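Local coordinates for glutamine amidotransferase domain-containing protein (Streptococcus mutans, PDB 3L7N), which probably hydrolyses glutamine and passes the released ammonia to an acceptor, as class I glutamine amidotransferases do, although its own acceptor substrate is not known, at residues C178-T183 and N222-S227; S108-I113 and T203-Q208; H4-E9 and T31-Y36. All coordinates share one frame; numbering follows the deposited sequence.

Overall arrangement
Starting at the N terminus, interaction 3 closes first: strand 2-7 pairs with strand 27-32, closing the loop that contains helix 15-23, with strand 27-32 outermost on the large sheet. The other two contacts lie later in the chain and cross each other, since their segments run in the order 108-113, 178-183, 203-208, 222-227. Interaction 2 brings the loop after helix 197-203 back to the end of strand 106-113, well across the same sheet. Interaction 1 docks the C-terminal helix 219-233 against the loop after strand 173-176. The centre of interaction 1 is about 20 Å from each of the others, and those of interactions 2 and 3 are about 27 Å apart.

Interaction 1: C178-T183 and N222-S227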
loop_
_atom_site.group_PDB
_atom_site.type_symbol
_atom_site.label_atom_id
_atom_site.label_comp_id
_atom_site.label_asym_id
_atom_site.label_seq_id
_atom_site.Cartn_x
_atom_site.Cartn_y
_atom_site.Cartn_z
ATOM N N CYS A 178 0.443 -2.124 4.972
ATOM C CA CYS A 178 1.556 -1.512 5.598
ATOM C C CYS A 178 2.525 -0.869 4.478
ATOM O O CYS A 178 2.401 -1.195 3.218
ATOM C CB CYS A 178 2.308 -2.601 6.423
ATOM S SG CYS A 178 2.733 -4.089 5.476
ATOM N N HIS A 179 3.485 -0.053 4.920
ATOM C CA HIS A 179 4.362 0.628 4.015
ATOM C C HIS A 179 5.842 0.109 4.151
ATOM O O HIS A 179 6.548 0.527 5.028
ATOM C CB HIS A 179 4.325 2.108 4.343
ATOM C CG HIS A 179 2.979 2.741 4.163
ATOM N ND1 HIS A 179 2.576 3.307 2.975
ATOM C CD2 HIS A 179 1.978 2.978 5.045
ATOM C CE1 HIS A 179 1.372 3.841 3.126
ATOM N NE2 HIS A 179 0.987 3.660 4.369
ATOM N N LEU A 180 6.303 -0.707 3.249
ATOM C CA LEU A 180 7.725 -1.048 3.237
ATOM C C LEU A 180 8.540 -0.060 2.401
ATOM O O LEU A 180 9.785 -0.164 2.322
ATOM C CB LEU A 180 7.930 -2.426 2.666
ATOM C CG LEU A 180 7.496 -3.577 3.539
ATOM C CD1 LEU A 180 5.984 -3.576 3.783
ATOM C CD2 LEU A 180 7.954 -4.909 2.899
ATOM N N GLU A 181 7.842 0.859 1.739
ATOM C CA GLU A 181 8.423 1.719 0.710
ATOM C C GLU A 181 8.973 3.025 1.338
ATOM O O GLU A 181 9.524 3.900 0.615
ATOM C CB GLU A 181 7.334 2.071 -0.361
ATOM C CG GLU A 181 6.426 3.268 0.016
ATOM C CD GLU A 181 5.213 2.882 0.810
ATOM O OE1 GLU A 181 4.988 1.663 1.077
ATOM O OE2 GLU A 181 4.464 3.796 1.173
ATOM N N PHE A 182 8.765 3.188 2.660
ATOM C CA PHE A 182 9.143 4.415 3.353
ATOM C C PHE A 182 10.672 4.717 3.241
ATOM O O PHE A 182 11.524 3.790 2.995
ATOM C CB PHE A 182 8.734 4.341 4.811
ATOM C CG PHE A 182 7.289 4.677 5.062
ATOM C CD1 PHE A 182 6.465 5.136 4.017
ATOM C CD2 PHE A 182 6.747 4.587 6.398
ATOM C CE1 PHE A 182 5.103 5.494 4.263
ATOM C CE2 PHE A 182 5.394 4.926 6.675
ATOM C CZ PHE A 182 4.551 5.389 5.610
ATOM N N THR A 183 11.000 5.990 3.388
ATOM C CA THR A 183 12.334 6.453 3.493
ATOM C C THR A 183 12.257 7.683 4.411
ATOM O O THR A 183 11.131 8.239 4.652
ATOM C CB THR A 183 12.839 6.932 2.143
ATOM O OG1 THR A 183 12.154 8.138 1.783
ATOM C CG2 THR A 183 12.635 5.909 1.069
ATOM N N ASN A 222 12.835 -1.445 2.624
ATOM C CA ASN A 222 13.019 -1.231 1.175
ATOM C C ASN A 222 13.529 -2.526 0.574
ATOM O O ASN A 222 13.164 -2.917 -0.537
ATOM C CB ASN A 222 14.050 -0.148 0.873
ATOM C CG ASN A 222 13.727 1.215 1.491
ATOM O OD1 ASN A 222 14.594 2.103 1.484
ATOM N ND2 ASN A 222 12.487 1.417 1.974
ATOM N N GLN A 223 14.435 -3.163 1.278
ATOM C CA GLN A 223 15.167 -4.276 0.709
ATOM C C GLN A 223 14.279 -5.551 0.674
ATOM O O GLN A 223 14.283 -6.315 -0.317
ATOM C CB GLN A 223 16.496 -4.505 1.484
ATOM C CG GLN A 223 17.485 -5.627 0.848
ATOM C CD GLN A 223 17.679 -5.471 -0.704
ATOM O OE1 GLN A 223 18.149 -4.379 -1.208
ATOM N NE2 GLN A 223 17.257 -6.532 -1.480
ATOM N N ALA A 224 13.492 -5.742 1.727
ATOM C CA ALA A 224 12.533 -6.772 1.746
ATOM C C ALA A 224 11.583 -6.567 0.578
ATOM O O ALA A 224 11.353 -7.535 -0.251
ATOM C CB ALA A 224 11.810 -6.756 3.003
ATOM N N LEU A 225 11.050 -5.298 0.432
ATOM C CA LEU A 225 10.187 -4.935 -0.742
ATOM C C LEU A 225 10.806 -5.323 -2.074
ATOM O O LEU A 225 10.182 -6.017 -2.866
ATOM C CB LEU A 225 9.895 -3.513 -0.731
ATOM C CG LEU A 225 8.832 -2.974 -1.642
ATOM C CD1 LEU A 225 7.507 -3.745 -1.556
ATOM C CD2 LEU A 225 8.616 -1.550 -1.249
ATOM N N TYR A 226 12.058 -4.918 -2.303
ATOM C CA TYR A 226 12.723 -5.255 -3.543
ATOM C C TYR A 226 12.660 -6.718 -3.815
ATOM O O TYR A 226 12.490 -7.130 -4.966
ATOM C CB TYR A 226 14.188 -4.775 -3.559
ATOM C CG TYR A 226 14.338 -3.297 -3.447
ATOM C CD1 TYR A 226 13.361 -2.458 -3.910
ATOM C CD2 TYR A 226 15.471 -2.728 -2.881
ATOM C CE1 TYR A 226 13.458 -1.028 -3.763
ATOM C CE2 TYR A 226 15.595 -1.281 -2.749
ATOM C CZ TYR A 226 14.567 -0.462 -3.202
ATOM O OH TYR A 226 14.629 0.933 -3.060
ATOM N N SER A 227 12.892 -7.540 -2.788
ATOM C CA SER A 227 12.911 -9.035 -3.007
ATOM C C SER A 227 11.516 -9.500 -3.417
ATOM O O SER A 227 11.383 -10.322 -4.348
ATOM C CB SER A 227 13.337 -9.773 -1.766
ATOM O OG SER A 227 12.460 -9.419 -0.672
#
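Asn222 reaches from the C-terminal helix 219-233 to the loop 178-183 and bonds to two of its backbone carbonyls at once. In that loop His179 and Glu181 probably correspond to the His and Glu of the Cys-His-Glu triad of class I glutamine amidotransferases; Cys91, which touches His179, is probably the cysteine, on what looks like the nucleophile elbow.

The buried part of the contact is apolar. Leu180 packs on the helix, its CB 4.1 Å from Leu225 CD2, and its CD2 branch comes up beside Ala224 CB. Leu225 extends past Leu180 with CG anti to its backbone N (chi1 -168°), which carries CD2 on to the loop backbone, 3.8 Å from Glu181 CA. Tyr17 of helix 15-23 touches both Leu225 and Glu181, and Val139 of strand 136-143 backs Leu180.

Toward solvent the contact thins out. Thr183 is partly exposed and comes no nearer than 4.3 Å, CG2 to Asn222 OD1, while its hydroxyl caps the start of helix 184-193 through a weak bond to Leu186 N.

Behind the interface the loop braces itself: His179 ND1 donates to Glu181 OE2 at 2.7 Å on the syn side of the carboxylate, and the Phe182 ring lays one face over His179 CB. Both acceptor oxygens of Asn222 ND2 lie in the amide plane of Asn222: ND2 gives one hydrogen bond to Leu180 O at 3.1 Å and a straighter one to Phe182 O at 2.8 Å, with an angle of 171° at the hydrogen.

Interaction 2: S108-I113 and T203-Q208; sequences SPKKEI and TETYVQ
Ile113 uses both its backbone N and its O to hold the loop 203-208. Ile113 N donates to Tyr206 O at 3.0 Å, and Gln208 N returns a bond of 3.0 Å to Ile113 O, almost in line with the carbonyl. At that end Gln208 OE1 also accepts a weak bond from Asn115 N. Two CA-H...O contacts reinforce the same backbone acceptors: Glu112 CA lies 3.4 Å from Tyr206 O, and Val207 CA approaches Ile113 O.

At the exposed end the polar work falls to Lys110. Its side chain bends twice, at chi2 (-41°) and again at chi4, and brings NZ to Thr205 OG1, to which it donates at 2.8 Å. Glu204 OE2 is a second, weaker partner: the salt bridge to Lys110 NZ is long, at 3.7 Å. Nearer the backbone, Lys110 CB meets the Tyr206 ring at its edge, close to the ring plane and 3.7 Å from CD2.

Topologically this is a single beta bridge between Ile113 and Val207, with the hydrogen-bond pattern of a parallel pair. It fastens the loop between helices 197-203 and 210-214 to the end of strand 106-113, just past the corner the chain turns at Pro109 and Lys110. Val207 and Ile113 pack CG1 against CB, and Leu197 of helix 197-203 touches both.

Glu112 lies alongside Tyr206, its CG 4.0 Å from Tyr206 CB, but its carboxylate is engaged elsewhere. OE1 hydrogen-bonds to Ser159 OG and weakly to Gly161 N, and OE2 weakly to Gln165 NE2. The Tyr206 ring meets Tyr116 edge-to-face. Back at the corner, Ser108 OG donates to Lys110 O from above the carbonyl plane and has a weak hydrogen bond with His143 NE2.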
loop_
_atom_site.group_PDB
_atom_site.type_symbol
_atom_site.label_atom_id
_atom_site.label_comp_id
_atom_site.label_asym_id
_atom_site.label_seq_id
_atom_site.Cartn_x
_atom_site.Cartn_y
_atom_site.Cartn_z
ATOM N N SER A 108 -9.523 -0.623 11.521
ATOM C CA SER A 108 -8.514 -1.525 12.096
ATOM C C SER A 108 -8.786 -1.654 13.597
ATOM O O SER A 108 -9.189 -0.699 14.210
ATOM C CB SER A 108 -7.124 -0.949 11.863
ATOM O OG SER A 108 -6.106 -1.901 12.127
ATOM N N PRO A 109 -8.613 -2.884 14.180
ATOM C CA PRO A 109 -8.671 -3.009 15.652
ATOM C C PRO A 109 -7.895 -1.878 16.314
ATOM O O PRO A 109 -8.455 -1.109 17.097
ATOM C CB PRO A 109 -7.952 -4.376 15.932
ATOM C CG PRO A 109 -7.971 -5.126 14.634
ATOM C CD PRO A 109 -8.568 -4.198 13.531
ATOM N N LYS A 110 -6.604 -1.777 15.983
ATOM C CA LYS A 110 -5.783 -0.656 16.436
ATOM C C LYS A 110 -5.196 0.195 15.235
ATOM O O LYS A 110 -4.712 -0.370 14.195
ATOM C CB LYS A 110 -4.680 -1.165 17.378
ATOM C CG LYS A 110 -5.168 -1.362 18.868
ATOM C CD LYS A 110 -6.138 -0.141 19.351
ATOM C CE LYS A 110 -6.224 0.007 20.954
ATOM N NZ LYS A 110 -5.451 1.255 21.477
ATOM N N LYS A 111 -5.262 1.514 15.357
ATOM C CA LYS A 111 -4.545 2.381 14.412
ATOM C C LYS A 111 -3.045 2.355 14.619
ATOM O O LYS A 111 -2.571 2.164 15.719
ATOM C CB LYS A 111 -5.104 3.786 14.424
ATOM C CG LYS A 111 -4.271 4.821 15.070
ATOM C CD LYS A 111 -5.161 6.067 15.271
ATOM C CE LYS A 111 -4.593 7.265 14.556
ATOM N NZ LYS A 111 -5.680 8.244 14.120
ATOM N N GLU A 112 -2.298 2.439 13.536
ATOM C CA GLU A 112 -0.860 2.174 13.588
ATOM C C GLU A 112 -0.073 3.195 12.742
ATOM O O GLU A 112 -0.345 3.390 11.550
ATOM C CB GLU A 112 -0.547 0.761 13.124
ATOM C CG GLU A 112 -1.142 -0.336 13.948
ATOM C CD GLU A 112 -0.929 -1.737 13.295
ATOM O OE1 GLU A 112 -0.401 -2.689 13.985
ATOM O OE2 GLU A 112 -1.198 -1.864 12.076
ATOM N N ILE A 113 0.908 3.823 13.369
ATOM C CA ILE A 113 1.666 4.910 12.769
ATOM C C ILE A 113 3.087 4.790 13.276
ATOM O O ILE A 113 3.364 5.157 14.379
ATOM C CB ILE A 113 1.108 6.281 13.226
ATOM C CG1 ILE A 113 -0.317 6.500 12.705
ATOM C CG2 ILE A 113 2.024 7.359 12.830
ATOM C CD1 ILE A 113 -0.809 7.906 12.860
ATOM N N THR A 203 -1.280 8.930 24.177
ATOM C CA THR A 203 -2.691 8.417 24.265
ATOM C C THR A 203 -2.908 7.046 23.554
ATOM O O THR A 203 -3.829 6.300 23.906
ATOM C CB THR A 203 -3.831 9.478 23.780
ATOM O OG1 THR A 203 -4.688 8.857 22.796
ATOM C CG2 THR A 203 -3.221 10.760 23.180
ATOM N N GLU A 204 -2.038 6.714 22.587
ATOM C CA GLU A 204 -2.260 5.531 21.757
ATOM C C GLU A 204 -1.110 4.485 21.788
ATOM O O GLU A 204 0.078 4.830 21.969
ATOM C CB GLU A 204 -2.615 5.935 20.323
ATOM C CG GLU A 204 -3.474 4.907 19.601
ATOM C CD GLU A 204 -4.907 5.311 19.509
ATOM O OE1 GLU A 204 -5.179 6.539 19.418
ATOM O OE2 GLU A 204 -5.773 4.405 19.487
ATOM N N THR A 205 -1.490 3.219 21.598
ATOM C CA THR A 205 -0.593 2.075 21.777
ATOM C C THR A 205 0.443 2.053 20.703
ATOM O O THR A 205 1.619 1.683 20.942
ATOM C CB THR A 205 -1.381 0.754 21.652
ATOM O OG1 THR A 205 -2.748 0.957 22.064
ATOM C CG2 THR A 205 -0.702 -0.395 22.467
ATOM N N TYR A 206 -0.002 2.364 19.478
ATOM C CA TYR A 206 0.733 2.017 18.273
ATOM C C TYR A 206 1.026 3.216 17.413
ATOM O O TYR A 206 1.171 3.096 16.217
ATOM C CB TYR A 206 -0.019 0.991 17.498
ATOM C CG TYR A 206 0.036 -0.345 18.139
ATOM C CD1 TYR A 206 1.278 -0.922 18.483
ATOM C CD2 TYR A 206 -1.152 -1.055 18.462
ATOM C CE1 TYR A 206 1.352 -2.176 19.115
ATOM C CE2 TYR A 206 -1.092 -2.308 19.093
ATOM C CZ TYR A 206 0.184 -2.867 19.415
ATOM O OH TYR A 206 0.286 -4.107 20.023
ATOM N N VAL A 207 1.159 4.368 18.050
ATOM C CA VAL A 207 1.604 5.568 17.407
ATOM C C VAL A 207 2.980 5.975 17.984
ATOM O O VAL A 207 3.133 6.158 19.219
ATOM C CB VAL A 207 0.614 6.694 17.648
ATOM C CG1 VAL A 207 1.125 7.965 17.083
ATOM C CG2 VAL A 207 -0.753 6.343 17.072
ATOM N N GLN A 208 3.978 6.085 17.117
ATOM C CA GLN A 208 5.313 6.496 17.553
ATOM C C GLN A 208 5.491 8.040 17.520
ATOM O O GLN A 208 4.547 8.774 17.233
ATOM C CB GLN A 208 6.387 5.795 16.749
ATOM C CG GLN A 208 6.488 4.347 17.038
ATOM C CD GLN A 208 7.473 3.694 16.199
ATOM O OE1 GLN A 208 8.017 4.290 15.285
ATOM N NE2 GLN A 208 7.747 2.480 16.488
#

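Interaction 3: H4-E9 and T31-Y36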
loop_
_atom_site.group_PDB
_atom_site.type_symbol
_atom_site.label_atom_id
_atom_site.label_comp_id
_atom_site.label_asym_id
_atom_site.label_seq_id
_atom_site.Cartn_x
_atom_site.Cartn_y
_atom_site.Cartn_z
ATOM N N HIS A 4 2.488 1.290 -14.243
ATOM C CA HIS A 4 1.711 2.534 -14.080
ATOM C C HIS A 4 1.282 2.781 -12.628
ATOM O O HIS A 4 0.609 1.928 -12.028
ATOM C CB HIS A 4 0.475 2.548 -15.033
ATOM C CG HIS A 4 -0.219 3.871 -15.084
ATOM N ND1 HIS A 4 -1.205 4.228 -14.179
ATOM C CD2 HIS A 4 0.020 4.987 -15.842
ATOM C CE1 HIS A 4 -1.584 5.491 -14.409
ATOM N NE2 HIS A 4 -0.862 5.970 -15.410
ATOM N N PHE A 5 1.638 3.959 -12.077
ATOM C CA PHE A 5 1.296 4.333 -10.685
ATOM C C PHE A 5 0.071 5.181 -10.608
ATOM O O PHE A 5 -0.108 6.134 -11.416
ATOM C CB PHE A 5 2.396 5.141 -10.084
ATOM C CG PHE A 5 3.605 4.349 -9.698
ATOM C CD1 PHE A 5 3.753 3.855 -8.383
ATOM C CD2 PHE A 5 4.604 4.101 -10.614
ATOM C CE1 PHE A 5 4.851 3.088 -8.027
ATOM C CE2 PHE A 5 5.710 3.316 -10.255
ATOM C CZ PHE A 5 5.833 2.832 -8.933
ATOM N N ILE A 6 -0.757 4.932 -9.607
ATOM C CA ILE A 6 -1.866 5.831 -9.312
ATOM C C ILE A 6 -1.579 6.513 -7.983
ATOM O O ILE A 6 -1.312 5.841 -6.990
ATOM C CB ILE A 6 -3.243 5.049 -9.202
ATOM C CG1 ILE A 6 -3.483 4.184 -10.405
ATOM C CG2 ILE A 6 -4.380 5.993 -8.949
ATOM C CD1 ILE A 6 -3.842 4.912 -11.542
ATOM N N LEU A 7 -1.533 7.833 -7.961
ATOM C CA LEU A 7 -1.088 8.534 -6.764
ATOM C C LEU A 7 -2.170 9.509 -6.298
ATOM O O LEU A 7 -2.862 10.083 -7.112
ATOM C CB LEU A 7 0.197 9.245 -7.036
ATOM C CG LEU A 7 1.393 8.479 -7.594
ATOM C CD1 LEU A 7 2.490 9.427 -7.726
ATOM C CD2 LEU A 7 1.796 7.359 -6.727
ATOM N N HIS A 8 -2.370 9.614 -4.996
ATOM C CA HIS A 8 -3.573 10.230 -4.480
ATOM C C HIS A 8 -3.234 11.436 -3.607
ATOM O O HIS A 8 -4.127 12.095 -3.088
ATOM C CB HIS A 8 -4.382 9.234 -3.601
ATOM C CG HIS A 8 -4.763 7.955 -4.287
ATOM N ND1 HIS A 8 -4.167 6.744 -3.972
ATOM C CD2 HIS A 8 -5.814 7.655 -5.095
ATOM C CE1 HIS A 8 -4.757 5.775 -4.655
ATOM N NE2 HIS A 8 -5.760 6.298 -5.345
ATOM N N GLU A 9 -1.954 11.611 -3.315
ATOM C CA GLU A 9 -1.445 12.844 -2.708
ATOM C C GLU A 9 0.091 12.901 -2.669
ATOM O O GLU A 9 0.799 11.838 -2.898
ATOM C CB GLU A 9 -2.055 13.108 -1.356
ATOM C CG GLU A 9 -3.153 14.157 -1.397
ATOM C CD GLU A 9 -2.602 15.583 -1.554
ATOM O OE1 GLU A 9 -1.584 15.794 -2.313
ATOM O OE2 GLU A 9 -3.119 16.483 -0.868
ATOM N N THR A 31 -0.356 8.648 -12.592
ATOM C CA THR A 31 -1.525 9.454 -12.681
ATOM C C THR A 31 -1.601 10.133 -11.399
ATOM O O THR A 31 -1.717 9.497 -10.363
ATOM C CB THR A 31 -2.821 8.575 -12.881
ATOM O OG1 THR A 31 -2.767 7.915 -14.153
ATOM C CG2 THR A 31 -4.058 9.428 -12.830
ATOM N N LYS A 32 -1.517 11.422 -11.392
ATOM C CA LYS A 32 -1.592 12.068 -10.124
ATOM C C LYS A 32 -3.016 12.611 -9.897
ATOM O O LYS A 32 -3.325 13.735 -10.313
ATOM C CB LYS A 32 -0.546 13.137 -10.034
ATOM C CG LYS A 32 0.803 12.607 -10.026
ATOM C CD LYS A 32 1.847 13.667 -10.348
ATOM C CE LYS A 32 3.221 13.048 -10.549
ATOM N NZ LYS A 32 4.201 14.017 -10.982
ATOM N N VAL A 33 -3.918 11.785 -9.323
ATOM C CA VAL A 33 -5.321 12.175 -9.284
ATOM C C VAL A 33 -5.577 13.478 -8.552
ATOM O O VAL A 33 -6.425 14.245 -8.948
ATOM C CB VAL A 33 -6.205 11.102 -8.794
ATOM C CG1 VAL A 33 -5.987 9.889 -9.592
ATOM C CG2 VAL A 33 -5.982 10.832 -7.315
ATOM N N TYR A 34 -4.763 13.768 -7.541
ATOM C CA TYR A 34 -4.864 15.022 -6.809
ATOM C C TYR A 34 -4.586 16.240 -7.674
ATOM O O TYR A 34 -4.859 17.388 -7.234
ATOM C CB TYR A 34 -3.934 15.018 -5.542
ATOM C CG TYR A 34 -2.500 14.766 -5.850
ATOM C CD1 TYR A 34 -1.600 15.819 -5.990
ATOM C CD2 TYR A 34 -2.024 13.467 -6.031
ATOM C CE1 TYR A 34 -0.282 15.595 -6.317
ATOM C CE2 TYR A 34 -0.711 13.228 -6.348
ATOM C CZ TYR A 34 0.163 14.306 -6.507
ATOM O OH TYR A 34 1.485 14.074 -6.848
ATOM N N ARG A 35 -4.006 16.035 -8.875
ATOM C CA ARG A 35 -3.721 17.157 -9.800
ATOM C C ARG A 35 -4.800 17.187 -10.873
ATOM O O ARG A 35 -4.605 17.747 -11.994
ATOM C CB ARG A 35 -2.337 16.977 -10.448
ATOM C CG ARG A 35 -1.136 17.279 -9.515
ATOM C CD ARG A 35 0.138 17.291 -10.328
ATOM N NE ARG A 35 0.222 18.496 -11.139
ATOM C CZ ARG A 35 0.804 19.657 -10.741
ATOM N NH1 ARG A 35 1.468 19.747 -9.557
ATOM N NH2 ARG A 35 0.699 20.736 -11.512
ATOM N N TYR A 36 -5.955 16.581 -10.540
ATOM C CA TYR A 36 -7.057 16.330 -11.490
ATOM C C TYR A 36 -6.608 15.697 -12.738
ATOM O O TYR A 36 -7.194 15.921 -13.764
ATOM C CB TYR A 36 -7.854 17.582 -11.773
ATOM C CG TYR A 36 -8.482 18.156 -10.519
ATOM C CD1 TYR A 36 -9.875 18.180 -10.344
ATOM C CD2 TYR A 36 -7.693 18.605 -9.478
ATOM C CE1 TYR A 36 -10.438 18.674 -9.155
ATOM C CE2 TYR A 36 -8.238 19.069 -8.308
ATOM C CZ TYR A 36 -9.586 19.112 -8.138
ATOM O OH TYR A 36 -10.094 19.652 -6.922
#
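Segments 4-9 and 31-36 run parallel, the touching parts only 11° apart, with Ile6 bridged to Thr31 and Leu7 to Lys32. Thr31 N donates to Phe5 O at 2.8 Å, Leu7 N to Thr31 O at 2.9 Å, and Val33 N to Leu7 O at 3.0 Å, so the pairing carries on into the short 3-10 segment that follows the second strand.

On one face of the sheet Ile6 runs alongside Thr31, with Ile6 CD1 4.0 Å from Thr31 CB. Val33 CG1 packs on Ile6 CG2, while its CG2 reaches His8 CD2. Tyr34 turns back against the end of strand 2-7, its CE2 4.1 Å from Leu7 CB and its CG held between backbone N and carbonyl carbon (chi1 57°). Glu9 CA sits over one face of the Tyr34 ring, 3.9 Å from its centroid, in a CH-pi contact.

Helix 15-23 connects the two strands in a beta-alpha-beta crossover. Strand 27-32 is the outermost at this end of the sheet, strand 48-51 pairs along the other side of strand 2-7, and His8 hydrogen-bonds through ND1 to Gly53 O and through NE2 to Glu73 OE1 of helix 70-82.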